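Local structure of ATP-dependent DNA helicase (Mycobacterium smegmatis, 5V9X) at residues Ala198-Ala203 with Ala827-Leu832; Gly771-Phe776 with Asp834-Pro839; Glu671-Glu674 with Val678-Ser681; Asp435-Ala440 with Ala631-Phe636; Pro521-Asp526 with Leu532-Gly537. The protein unwinds RNA:DNA hybrids as a 3'-to-5' helicase, tracking along single-stranded DNA with energy from ATP hydrolysis. All blocks are in the same frame, centred on the assembly; numbering follows the deposited sequence.

Contact 1. Residues Ala198-Ala203 with Ala827-Leu832; sequences ATKRGA and AVRECL. With nucleotides of chain B.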
# COMPACT_ATOMS: atom_id res chain seq x y z
N ALA A 198 -2.70 -7.91 -2.17
CA ALA A 198 -1.34 -8.43 -2.14
C ALA A 198 -0.68 -8.25 -0.78
O ALA A 198 0.56 -8.27 -0.69
CB ALA A 198 -0.50 -7.77 -3.23
N THR A 199 -1.45 -8.07 0.29
CA THR A 199 -0.90 -7.83 1.61
C THR A 199 -1.50 -8.80 2.62
O THR A 199 -2.55 -9.41 2.39
CB THR A 199 -1.16 -6.39 2.09
OG1 THR A 199 -2.57 -6.14 2.10
CG2 THR A 199 -0.47 -5.39 1.17
N LYS A 200 -0.82 -8.93 3.76
CA LYS A 200 -1.36 -9.70 4.87
C LYS A 200 -2.61 -9.05 5.45
O LYS A 200 -3.37 -9.72 6.15
CB LYS A 200 -0.30 -9.87 5.97
CG LYS A 200 0.91 -10.66 5.54
CD LYS A 200 1.80 -10.99 6.72
CE LYS A 200 3.12 -11.59 6.25
NZ LYS A 200 3.97 -12.01 7.39
N ARG A 201 -2.82 -7.76 5.19
CA ARG A 201 -4.08 -7.14 5.58
C ARG A 201 -5.25 -7.75 4.82
O ARG A 201 -6.33 -7.95 5.39
CB ARG A 201 -4.01 -5.63 5.35
CG ARG A 201 -5.14 -4.84 5.99
CD ARG A 201 -5.01 -3.36 5.68
NE ARG A 201 -6.12 -2.59 6.24
CZ ARG A 201 -6.49 -1.39 5.80
NH1 ARG A 201 -5.85 -0.83 4.78
NH2 ARG A 201 -7.51 -0.76 6.37
N GLY A 202 -5.06 -8.06 3.53
CA GLY A 202 -6.10 -8.70 2.76
C GLY A 202 -6.29 -10.16 3.11
O GLY A 202 -7.41 -10.67 3.11
N ALA A 203 -5.19 -10.85 3.41
CA ALA A 203 -5.29 -12.22 3.93
C ALA A 203 -6.06 -12.23 5.24
O ALA A 203 -6.91 -13.10 5.47
CB ALA A 203 -3.90 -12.82 4.11
N ALA A 827 8.63 -15.92 8.68
CA ALA A 827 9.54 -14.79 8.49
C ALA A 827 10.39 -14.98 7.25
O ALA A 827 10.56 -14.05 6.45
CB ALA A 827 10.42 -14.62 9.73
N VAL A 828 10.94 -16.19 7.05
CA VAL A 828 11.69 -16.48 5.84
C VAL A 828 10.77 -16.43 4.62
O VAL A 828 11.17 -15.98 3.54
CB VAL A 828 12.41 -17.83 5.96
CG1 VAL A 828 13.20 -18.13 4.70
CG2 VAL A 828 13.33 -17.85 7.16
N ARG A 829 9.53 -16.89 4.78
CA ARG A 829 8.58 -16.86 3.68
C ARG A 829 8.29 -15.43 3.23
O ARG A 829 8.24 -15.14 2.03
CB ARG A 829 7.29 -17.58 4.09
CG ARG A 829 6.46 -18.16 2.95
CD ARG A 829 5.60 -17.11 2.29
NE ARG A 829 4.90 -16.26 3.25
CZ ARG A 829 4.34 -15.10 2.94
NH1 ARG A 829 4.41 -14.64 1.69
NH2 ARG A 829 3.73 -14.38 3.87
N GLU A 830 8.09 -14.52 4.19
CA GLU A 830 7.78 -13.14 3.82
C GLU A 830 8.97 -12.45 3.17
O GLU A 830 8.81 -11.75 2.16
CB GLU A 830 7.32 -12.35 5.05
CG GLU A 830 7.00 -10.89 4.73
CD GLU A 830 6.52 -10.09 5.93
OE1 GLU A 830 6.54 -10.63 7.06
OE2 GLU A 830 6.13 -8.92 5.74
N CYS A 831 10.17 -12.63 3.73
CA CYS A 831 11.35 -11.96 3.18
C CYS A 831 11.60 -12.39 1.74
O CYS A 831 11.79 -11.54 0.85
CB CYS A 831 12.57 -12.27 4.05
SG CYS A 831 12.53 -11.55 5.70
N LEU A 832 11.60 -13.70 1.48
CA LEU A 832 11.99 -14.20 0.17
C LEU A 832 10.90 -13.98 -0.88
O LEU A 832 11.21 -13.70 -2.04
CB LEU A 832 12.34 -15.68 0.26
CG LEU A 832 13.46 -16.09 1.23
CD1 LEU A 832 13.66 -17.59 1.20
CD2 LEU A 832 14.76 -15.38 0.90
P DG B 9 -6.95 4.83 7.81
OP1 DG B 9 -8.22 5.21 7.15
OP2 DG B 9 -6.16 5.84 8.55
O5' DG B 9 -7.24 3.61 8.79
C5' DG B 9 -7.71 2.38 8.27
C4' DG B 9 -7.73 1.31 9.34
O4' DG B 9 -6.36 0.92 9.65
C3' DG B 9 -8.37 1.73 10.66
O3' DG B 9 -9.14 0.66 11.17
C2' DG B 9 -7.17 2.04 11.55
C1' DG B 9 -6.11 1.08 11.03
N9 DG B 9 -4.75 1.57 11.18
C8 DG B 9 -4.23 2.73 10.65
N7 DG B 9 -2.97 2.92 10.95
C5 DG B 9 -2.64 1.82 11.72
C6 DG B 9 -1.41 1.48 12.33
O6 DG B 9 -0.34 2.10 12.30
N1 DG B 9 -1.49 0.27 13.03
C2 DG B 9 -2.62 -0.50 13.12
N2 DG B 9 -2.51 -1.63 13.84
N3 DG B 9 -3.78 -0.19 12.55
C4 DG B 9 -3.72 0.98 11.87
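Lys200 and Glu830 form a salt bridge across this contact, Lys200 NZ standing 2.9 Å from Glu830 OE1. The ammonium comes down on the oxygen from above the carboxylate plane, about 73° out of it. Both side chains are reaching out: Lys200 is extended beyond CG, and Glu830, with CG trans to its own backbone N (chi1 179°), is equally straight. Two long, flexible residues therefore suit a place where the backbones stay far apart, the closest CA atoms, those of Lys200 and Glu830, being 9.8 Å from each other. Each charge has a second partner, Asp462 for Lys200 NZ and Arg779 for Glu830 OE2, so the pair belongs to a buried ionic network. Arg829 joins from the other direction, its NH2 3.7 Å from Lys200 CE, with that methylene at the guanidinium edge. Its bent chain turns back to Glu826 and Asp834, whose carboxylates probably offset the nearness of the lysine charge. Apolar packing is slight, and Cys783 of helix 774-786 touches both bridge partners. On the DNA side of helix 200-213, Arg201 NH2 lies 3.6 Å from C4' of DG9 of chain B, while Glu168 and Pro105 O hold the guanidinium. The bridge thus ties the start of a helix in the DEAD/DEAH-box helicase domain, beside the tracking strand, to helix 822-835 of the C-terminal DEAD/H-associated region.

Contact 2. Residues Gly771-Phe776 with Asp834-Pro839; sequences GGSALF and DVYDVP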
# COMPACT_ATOMS: atom_id res chain seq x y z
N GLY A 771 18.82 -15.47 6.95
CA GLY A 771 18.61 -15.74 8.36
C GLY A 771 19.36 -14.80 9.28
O GLY A 771 18.90 -14.50 10.38
N GLY A 772 20.53 -14.32 8.85
CA GLY A 772 21.32 -13.40 9.63
C GLY A 772 21.15 -11.93 9.29
O GLY A 772 21.79 -11.09 9.91
N SER A 773 20.30 -11.61 8.31
CA SER A 773 20.15 -10.23 7.87
C SER A 773 19.24 -9.45 8.80
O SER A 773 18.39 -10.01 9.51
CB SER A 773 19.60 -10.19 6.44
OG SER A 773 18.26 -10.64 6.41
N ALA A 774 19.42 -8.13 8.80
CA ALA A 774 18.61 -7.26 9.65
C ALA A 774 17.14 -7.30 9.26
O ALA A 774 16.26 -7.15 10.12
CB ALA A 774 19.13 -5.83 9.59
N LEU A 775 16.84 -7.51 7.97
CA LEU A 775 15.45 -7.59 7.54
C LEU A 775 14.73 -8.76 8.21
O LEU A 775 13.59 -8.62 8.66
CB LEU A 775 15.38 -7.74 6.02
CG LEU A 775 13.99 -8.03 5.45
CD1 LEU A 775 13.08 -6.82 5.60
CD2 LEU A 775 14.08 -8.48 4.00
N PHE A 776 15.40 -9.91 8.30
CA PHE A 776 14.78 -11.08 8.91
C PHE A 776 14.48 -10.83 10.39
O PHE A 776 13.43 -11.25 10.89
CB PHE A 776 15.68 -12.30 8.75
CG PHE A 776 15.18 -13.51 9.48
CD1 PHE A 776 14.25 -14.35 8.90
CD2 PHE A 776 15.65 -13.81 10.76
CE1 PHE A 776 13.79 -15.46 9.57
CE2 PHE A 776 15.19 -14.93 11.43
CZ PHE A 776 14.26 -15.75 10.84
N ASP A 834 7.66 -12.00 -0.37
CA ASP A 834 6.94 -10.74 -0.32
C ASP A 834 7.84 -9.52 -0.41
O ASP A 834 7.45 -8.51 -1.01
CB ASP A 834 6.10 -10.66 0.96
CG ASP A 834 4.91 -11.61 0.94
OD1 ASP A 834 4.82 -12.43 0.00
OD2 ASP A 834 4.07 -11.52 1.86
N VAL A 835 9.03 -9.57 0.18
CA VAL A 835 9.95 -8.43 0.18
C VAL A 835 10.89 -8.53 -1.01
O VAL A 835 10.97 -7.62 -1.83
CB VAL A 835 10.73 -8.36 1.50
CG1 VAL A 835 11.59 -7.10 1.54
CG2 VAL A 835 9.78 -8.39 2.68
N TYR A 836 11.62 -9.65 -1.10
CA TYR A 836 12.52 -9.86 -2.22
C TYR A 836 11.74 -10.28 -3.46
O TYR A 836 10.56 -10.62 -3.41
CB TYR A 836 13.56 -10.94 -1.88
CG TYR A 836 14.48 -10.62 -0.72
CD1 TYR A 836 14.71 -9.31 -0.31
CD2 TYR A 836 15.13 -11.64 -0.03
CE1 TYR A 836 15.55 -9.03 0.75
CE2 TYR A 836 15.97 -11.37 1.03
CZ TYR A 836 16.18 -10.06 1.41
OH TYR A 836 17.02 -9.79 2.47
N ASP A 837 12.44 -10.24 -4.60
CA ASP A 837 11.94 -10.76 -5.88
C ASP A 837 13.09 -11.57 -6.47
O ASP A 837 13.86 -11.08 -7.30
CB ASP A 837 11.48 -9.64 -6.81
CG ASP A 837 10.83 -10.17 -8.08
OD1 ASP A 837 10.72 -11.40 -8.24
OD2 ASP A 837 10.44 -9.34 -8.94
N VAL A 838 13.22 -12.82 -6.02
CA VAL A 838 14.33 -13.68 -6.42
C VAL A 838 14.20 -14.08 -7.89
O VAL A 838 15.21 -14.05 -8.61
CB VAL A 838 14.43 -14.91 -5.51
CG1 VAL A 838 15.53 -15.85 -5.99
CG2 VAL A 838 14.69 -14.48 -4.07
N PRO A 839 13.02 -14.47 -8.40
CA PRO A 839 12.90 -14.71 -9.85
C PRO A 839 13.41 -13.55 -10.70
O PRO A 839 14.01 -13.79 -11.75
CB PRO A 839 11.40 -14.95 -10.04
CG PRO A 839 10.99 -15.58 -8.78
CD PRO A 839 11.79 -14.91 -7.70
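Leu775 meets Val835 and Tyr836 through a single methyl, CD2. This carbon is 3.8 Å from Val835 CG1 and 3.6 Å from Tyr836 CE1, and it lies obliquely to the tyrosine ring. Leucine and tyrosine approach from opposite directions, and CD2 touches the valine methyl and the phenol together. Leu775 CG is trans to the backbone N (chi1 172°), which directs the branched end toward 834-839 so that CD2 makes the contact. Tyr836 is the first residue to leave helix 822-835, and its long side chain closes the distance that its backbone leaves. Its hydroxyl comes within 4.2 Å of Ser773 OG, too far for a hydrogen bond; the serine hydroxyl instead bonds to Val770 O. Behind this first shell, Pro712 and Leu715 of helix 707-725 touch the Tyr836 side chain, and Arg708 bonds to Val835 O where the helix ends. Cys831 and Arg619 also touch Leu775. No hydrogen bond crosses between the two segments, so dispersion and the burial of apolar surface hold them together, while Ser773 OG and Val835 O turn to Val770 O and Arg708. Such a contact depends on shape and on excluding water more than on direction.

Contact 3. Residues Glu671-Glu674 with Val678-Ser681; sequences EQRE and VVPS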
# COMPACT_ATOMS: atom_id res chain seq x y z
N GLU A 671 25.08 15.35 -17.72
CA GLU A 671 26.14 15.28 -16.72
C GLU A 671 26.44 13.84 -16.32
O GLU A 671 27.60 13.48 -16.11
CB GLU A 671 25.76 16.10 -15.49
CG GLU A 671 25.72 17.60 -15.71
CD GLU A 671 25.47 18.35 -14.42
OE1 GLU A 671 25.97 17.91 -13.36
OE2 GLU A 671 24.76 19.38 -14.46
N GLN A 672 25.40 13.01 -16.18
CA GLN A 672 25.64 11.60 -15.89
C GLN A 672 26.37 10.92 -17.03
O GLN A 672 27.25 10.08 -16.81
CB GLN A 672 24.31 10.89 -15.61
CG GLN A 672 24.48 9.43 -15.20
CD GLN A 672 25.25 9.29 -13.90
OE1 GLN A 672 25.11 10.10 -12.99
NE2 GLN A 672 26.08 8.26 -13.81
N ARG A 673 26.03 11.29 -18.27
CA ARG A 673 26.75 10.77 -19.43
C ARG A 673 28.20 11.27 -19.44
O ARG A 673 29.12 10.51 -19.75
CB ARG A 673 26.02 11.18 -20.71
CG ARG A 673 26.08 10.16 -21.83
CD ARG A 673 25.12 10.50 -22.96
NE ARG A 673 25.31 11.87 -23.46
CZ ARG A 673 24.45 12.86 -23.25
NH1 ARG A 673 23.33 12.65 -22.57
NH2 ARG A 673 24.70 14.07 -23.74
N GLU A 674 28.41 12.54 -19.07
CA GLU A 674 29.77 13.07 -19.03
C GLU A 674 30.59 12.42 -17.92
O GLU A 674 31.82 12.37 -18.01
CB GLU A 674 29.75 14.58 -18.84
CG GLU A 674 29.16 15.35 -20.01
CD GLU A 674 29.02 16.83 -19.71
OE1 GLU A 674 29.42 17.26 -18.60
OE2 GLU A 674 28.51 17.57 -20.58
N VAL A 678 28.32 6.47 -20.17
CA VAL A 678 26.97 6.02 -20.48
C VAL A 678 26.13 6.13 -19.21
O VAL A 678 26.65 6.26 -18.10
CB VAL A 678 26.95 4.57 -21.01
CG1 VAL A 678 27.80 4.45 -22.27
CG2 VAL A 678 27.44 3.60 -19.94
N VAL A 679 24.81 6.07 -19.40
CA VAL A 679 23.90 6.17 -18.26
C VAL A 679 23.30 4.80 -17.97
O VAL A 679 23.07 4.00 -18.89
CB VAL A 679 22.80 7.23 -18.51
CG1 VAL A 679 23.42 8.53 -18.99
CG2 VAL A 679 21.75 6.72 -19.49
N PRO A 680 23.05 4.48 -16.70
CA PRO A 680 22.44 3.19 -16.37
C PRO A 680 21.05 3.07 -16.99
O PRO A 680 20.34 4.06 -17.16
CB PRO A 680 22.37 3.21 -14.84
CG PRO A 680 23.37 4.24 -14.43
CD PRO A 680 23.40 5.26 -15.51
N SER A 681 20.68 1.84 -17.32
CA SER A 681 19.41 1.59 -17.99
C SER A 681 19.02 0.13 -17.77
O SER A 681 19.69 -0.61 -17.06
CB SER A 681 19.50 1.91 -19.49
OG SER A 681 20.29 0.94 -20.16
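Val679 packs against the last turns of helix 661-676 with one methyl, CG1, and the apolar contacts of this pair of segments centre on it. The methyl lies 4.0 Å from Gln672 CG and 3.9 Å from Arg673 N, with Arg673 CB a little farther at 4.1 Å. It therefore rests where two successive residues of the helix meet, touching side chain and backbone together. Val679 has CG1 trans to the carbonyl carbon (chi1 -49°), the branch that faces the helix, and a short beta-branched residue suits a place close against the helix backbone. The Pro680 ring adds a looser touch, its CD 4.3 Å from Gln672 CG, and its ring closure limits the freedom of the chain as it runs from the helix toward strand 684-691.

The polar interactions are led outside the pair. Gln672 CG is trans to the backbone N (chi1 -176°) and the chain then bends at chi2, so its aliphatic part serves Val679 while its amide turns to Phe866 N, which OE1 accepts from. The hydroxyl of Thr676, the last residue of helix 661-676, lies within hydrogen-bonding distance of both Gln672 O and Val678 O, which must share its single proton. Arg673, for its part, contributes the root of its side chain, and the end leads away.

Backbone atoms of the two segments come near each other without bonding: Arg673 O and Val678 N are 4.1 Å apart. The chain reversal after the helix is consequently held by apolar contact and by the intervening threonine, with amphipathic Gln672 serving both the apolar and polar side.

Contact 4. Residues Asp435-Ala440 with Ala631-Phe636; sequences DLIGCA and AAVGAF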
# COMPACT_ATOMS: atom_id res chain seq x y z
N ASP A 435 14.53 12.18 -8.51
CA ASP A 435 13.08 12.08 -8.34
C ASP A 435 12.35 12.56 -9.58
O ASP A 435 11.24 12.09 -9.87
CB ASP A 435 12.64 12.87 -7.12
CG ASP A 435 11.18 12.63 -6.76
OD1 ASP A 435 10.62 11.61 -7.20
OD2 ASP A 435 10.60 13.48 -6.04
N LEU A 436 12.95 13.48 -10.34
CA LEU A 436 12.34 13.95 -11.58
C LEU A 436 12.14 12.80 -12.56
O LEU A 436 11.10 12.71 -13.23
CB LEU A 436 13.20 15.05 -12.20
CG LEU A 436 12.86 15.54 -13.61
CD1 LEU A 436 11.46 16.12 -13.66
CD2 LEU A 436 13.89 16.55 -14.07
N ILE A 437 13.12 11.90 -12.66
CA ILE A 437 12.96 10.70 -13.48
C ILE A 437 11.85 9.83 -12.91
O ILE A 437 11.07 9.23 -13.66
CB ILE A 437 14.29 9.94 -13.58
CG1 ILE A 437 15.35 10.80 -14.27
CG2 ILE A 437 14.10 8.62 -14.31
CD1 ILE A 437 16.75 10.26 -14.14
N GLY A 438 11.76 9.74 -11.58
CA GLY A 438 10.71 8.94 -10.97
C GLY A 438 9.32 9.46 -11.28
O GLY A 438 8.42 8.69 -11.60
N CYS A 439 9.13 10.78 -11.21
CA CYS A 439 7.84 11.37 -11.54
C CYS A 439 7.52 11.22 -13.02
O CYS A 439 6.37 10.99 -13.40
CB CYS A 439 7.80 12.84 -11.13
SG CYS A 439 8.05 13.14 -9.37
N ALA A 440 8.54 11.34 -13.88
CA ALA A 440 8.31 11.25 -15.32
C ALA A 440 7.85 9.85 -15.71
O ALA A 440 6.84 9.69 -16.41
CB ALA A 440 9.58 11.63 -16.08
N ALA A 631 12.51 -1.85 -14.50
CA ALA A 631 12.89 -1.96 -15.91
C ALA A 631 12.44 -0.73 -16.69
O ALA A 631 13.21 -0.16 -17.47
CB ALA A 631 12.30 -3.23 -16.51
N ALA A 632 11.20 -0.30 -16.47
CA ALA A 632 10.68 0.87 -17.19
C ALA A 632 11.48 2.12 -16.88
O ALA A 632 11.62 3.00 -17.75
CB ALA A 632 9.21 1.08 -16.84
N VAL A 633 12.02 2.23 -15.67
CA VAL A 633 12.81 3.40 -15.30
C VAL A 633 14.11 3.45 -16.10
O VAL A 633 14.50 4.50 -16.62
CB VAL A 633 13.08 3.41 -13.79
CG1 VAL A 633 14.20 4.39 -13.45
CG2 VAL A 633 11.81 3.77 -13.02
N GLY A 634 14.79 2.31 -16.21
CA GLY A 634 16.03 2.27 -16.97
C GLY A 634 15.81 2.48 -18.46
O GLY A 634 16.58 3.19 -19.12
N ALA A 635 14.76 1.87 -19.01
CA ALA A 635 14.44 2.06 -20.42
C ALA A 635 14.08 3.51 -20.72
O ALA A 635 14.33 3.99 -21.83
CB ALA A 635 13.30 1.13 -20.83
N PHE A 636 13.51 4.22 -19.75
CA PHE A 636 13.26 5.65 -19.92
C PHE A 636 14.56 6.44 -19.87
O PHE A 636 14.77 7.34 -20.69
CB PHE A 636 12.28 6.14 -18.84
CG PHE A 636 12.16 7.64 -18.75
CD1 PHE A 636 11.18 8.31 -19.46
CD2 PHE A 636 13.02 8.37 -17.94
CE1 PHE A 636 11.07 9.69 -19.37
CE2 PHE A 636 12.90 9.75 -17.85
CZ PHE A 636 11.93 10.41 -18.57
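Phe636 reaches Ile437 and Ala440 because its CG is trans to the backbone N (chi1 169°), which swings the ring out from helix 627-640 and across to helix 433-448. On the other side, Ile437 keeps CG1 trans to its carbonyl carbon (chi1 -63°), and this leaves the CG2 branch directed at the partner helix. CG2 then meets two residues at once: it is 3.8 Å from Phe636 CD2 and 4.3 Å from Val633 CG1. Ala440, one turn further along, brings its CB to 3.6 Å from Phe636 CZ. Both aliphatic groups lie obliquely to the phenyl ring, and the isoleucine and phenylalanine side chains cross at a slant.

The sizes are complementary. Alanine at 440 is small enough to let the far end of the ring come close to the helix, whereas Ile437 CG2 lies along the CD2-CE2 side of the ring, and Val633 meets the isoleucine rather than the ring. A large ring also helps to fill the space between two helices whose axes, over these short segments, approach to 10.2 Å, with 109° between their N-to-C directions. No hydrogen bond passes between the segments; the four touching side chains are buried and their contact is wholly apolar.

Other elements enclose the same core. Leu665 and Leu668 of helix 661-676 pack on Ile437, with Leu665 also on Phe636, and Met655, in a loop, touches Phe636. Val441 and Gln444, also of helix 433-448, touch Phe636 too and, on the side facing the second parallel sheet, Leu436 packs on Val260 and Val262 of strand 256-262.

Contact 5. Residues Pro521-Asp526 with Leu532-Gly537; sequences PRLVYD and LTARPG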
# COMPACT_ATOMS: atom_id res chain seq x y z
N PRO A 521 1.52 -19.42 24.97
CA PRO A 521 0.48 -20.05 24.15
C PRO A 521 -0.90 -19.60 24.59
O PRO A 521 -1.16 -19.34 25.76
CB PRO A 521 0.69 -21.55 24.41
CG PRO A 521 1.25 -21.60 25.79
CD PRO A 521 2.11 -20.37 25.94
N ARG A 522 -1.81 -19.53 23.61
CA ARG A 522 -3.11 -18.91 23.82
C ARG A 522 -4.29 -19.85 23.63
O ARG A 522 -5.43 -19.43 23.85
CB ARG A 522 -3.27 -17.70 22.88
CG ARG A 522 -2.02 -16.84 22.78
CD ARG A 522 -1.63 -16.27 24.14
NE ARG A 522 -0.69 -15.16 24.00
CZ ARG A 522 -0.39 -14.32 24.98
NH1 ARG A 522 -0.95 -14.45 26.18
NH2 ARG A 522 0.47 -13.33 24.77
N LEU A 523 -4.05 -21.09 23.23
CA LEU A 523 -5.14 -22.04 23.00
C LEU A 523 -4.78 -23.38 23.62
O LEU A 523 -3.62 -23.67 23.92
CB LEU A 523 -5.42 -22.21 21.50
CG LEU A 523 -5.90 -20.98 20.74
CD1 LEU A 523 -6.01 -21.29 19.26
CD2 LEU A 523 -7.23 -20.49 21.28
N VAL A 524 -5.81 -24.21 23.82
CA VAL A 524 -5.65 -25.57 24.29
C VAL A 524 -6.21 -26.50 23.21
O VAL A 524 -7.34 -26.31 22.75
CB VAL A 524 -6.36 -25.80 25.64
CG1 VAL A 524 -6.24 -27.25 26.06
CG2 VAL A 524 -5.77 -24.88 26.70
N TYR A 525 -5.41 -27.49 22.82
CA TYR A 525 -5.71 -28.35 21.68
C TYR A 525 -6.01 -29.76 22.18
O TYR A 525 -5.18 -30.37 22.86
CB TYR A 525 -4.54 -28.36 20.70
CG TYR A 525 -4.86 -28.90 19.32
CD1 TYR A 525 -6.16 -29.21 18.95
CD2 TYR A 525 -3.85 -29.10 18.39
CE1 TYR A 525 -6.44 -29.70 17.68
CE2 TYR A 525 -4.12 -29.59 17.13
CZ TYR A 525 -5.42 -29.89 16.78
OH TYR A 525 -5.69 -30.38 15.52
N ASP A 526 -7.19 -30.27 21.85
CA ASP A 526 -7.61 -31.63 22.18
C ASP A 526 -7.55 -32.44 20.88
O ASP A 526 -8.50 -32.43 20.10
CB ASP A 526 -9.00 -31.66 22.79
CG ASP A 526 -9.36 -33.01 23.38
OD1 ASP A 526 -9.50 -33.10 24.62
OD2 ASP A 526 -9.47 -33.99 22.61
N LEU A 532 -10.28 -26.97 19.65
CA LEU A 532 -9.48 -25.88 20.19
C LEU A 532 -10.34 -25.03 21.10
O LEU A 532 -11.42 -24.57 20.69
CB LEU A 532 -8.89 -25.03 19.06
CG LEU A 532 -7.85 -25.67 18.15
CD1 LEU A 532 -8.13 -25.31 16.70
CD2 LEU A 532 -6.45 -25.21 18.55
N THR A 533 -9.88 -24.81 22.33
CA THR A 533 -10.53 -23.91 23.26
C THR A 533 -9.56 -22.79 23.65
O THR A 533 -8.34 -22.94 23.55
CB THR A 533 -11.02 -24.64 24.52
OG1 THR A 533 -9.96 -25.45 25.05
CG2 THR A 533 -12.22 -25.52 24.19
N ALA A 534 -10.13 -21.68 24.09
CA ALA A 534 -9.35 -20.50 24.43
C ALA A 534 -8.92 -20.53 25.88
O ALA A 534 -9.65 -21.01 26.76
CB ALA A 534 -10.16 -19.23 24.16
N ARG A 535 -7.72 -20.04 26.13
CA ARG A 535 -7.26 -19.77 27.49
C ARG A 535 -7.70 -18.38 27.91
O ARG A 535 -8.01 -17.54 27.07
CB ARG A 535 -5.74 -19.90 27.56
CG ARG A 535 -5.23 -21.24 27.07
CD ARG A 535 -3.81 -21.49 27.55
NE ARG A 535 -3.17 -22.57 26.82
CZ ARG A 535 -1.93 -22.99 27.05
NH1 ARG A 535 -1.20 -22.41 27.99
NH2 ARG A 535 -1.42 -23.98 26.33
N PRO A 536 -7.77 -18.12 29.22
CA PRO A 536 -8.28 -16.83 29.69
C PRO A 536 -7.63 -15.64 29.00
O PRO A 536 -6.40 -15.57 28.87
CB PRO A 536 -7.96 -16.85 31.19
CG PRO A 536 -8.01 -18.29 31.54
CD PRO A 536 -7.49 -19.04 30.34
N GLY A 537 -8.46 -14.71 28.54
CA GLY A 537 -7.99 -13.50 27.90
C GLY A 537 -7.67 -13.61 26.43
O GLY A 537 -7.07 -12.69 25.87
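Val524 and Thr533 form the firmly bonded centre of this beta hairpin, an antiparallel hydrogen-bonded pair with Val524 N 2.8 Å from Thr533 O and Thr533 N 3.0 Å from Val524 O. Leu523-Ala534 and Tyr525-Leu532 are the non-hydrogen-bonded pairs on either side of it. Their side chains share the packed face: Leu532 CD2 lies 4.0 Å from Leu523 CD1, and Leu532 CG sits obliquely to the Tyr525 ring, 4.0 Å from its CD1. Leucines suit this face because they pack on Leu504 and Leu507 of helix 497-508, while tyrosine can also send its hydroxyl to Glu501.

The opposite face, with Val524 and Thr533, is more open to solvent, and beta-branched residues there favour the strand without needing a core. Beyond the strands Arg535 N bonds to Arg522 O at 3.3 Å, and the Arg535 side chain, extended from CG to NE, folds back across the neighbouring strand. Its NE and NH2 both grip Leu523 O, NE at 3.1 Å and well above the carbonyl plane (74°). Pro521 covers one face of the guanidinium, and Val524 CG2 packs along the arginine chain from CG to NE.

Within the winged-helix family region, the hairpin joins the short strand 477-478 in a three-stranded sheet, and helix 497-508 backs its leucine face, Leu507 meeting Leu523 and Leu504 touching both Tyr525 and Leu532.

Overall arrangement
Contacts 1, 2, 3 and 4 are largely buried, while contact 5 lies partly at the surface. Contacts 1 and 2 share helix 822-835 and touch directly, with Phe776 packing on Ala827 and Val828; yet the first is ionic and the second apolar. Contacts 3 and 4 also meet, Ser681 against Gly634, and helix 661-676, which carries part of contact 3, packs on contact 4. Both rely on apolar packing without hydrogen bonds across their segments. Contact 5, about 61 Å from contact 3 between centres, is the only one built on strand hydrogen bonding, as befits a hairpin rather than a helix junction.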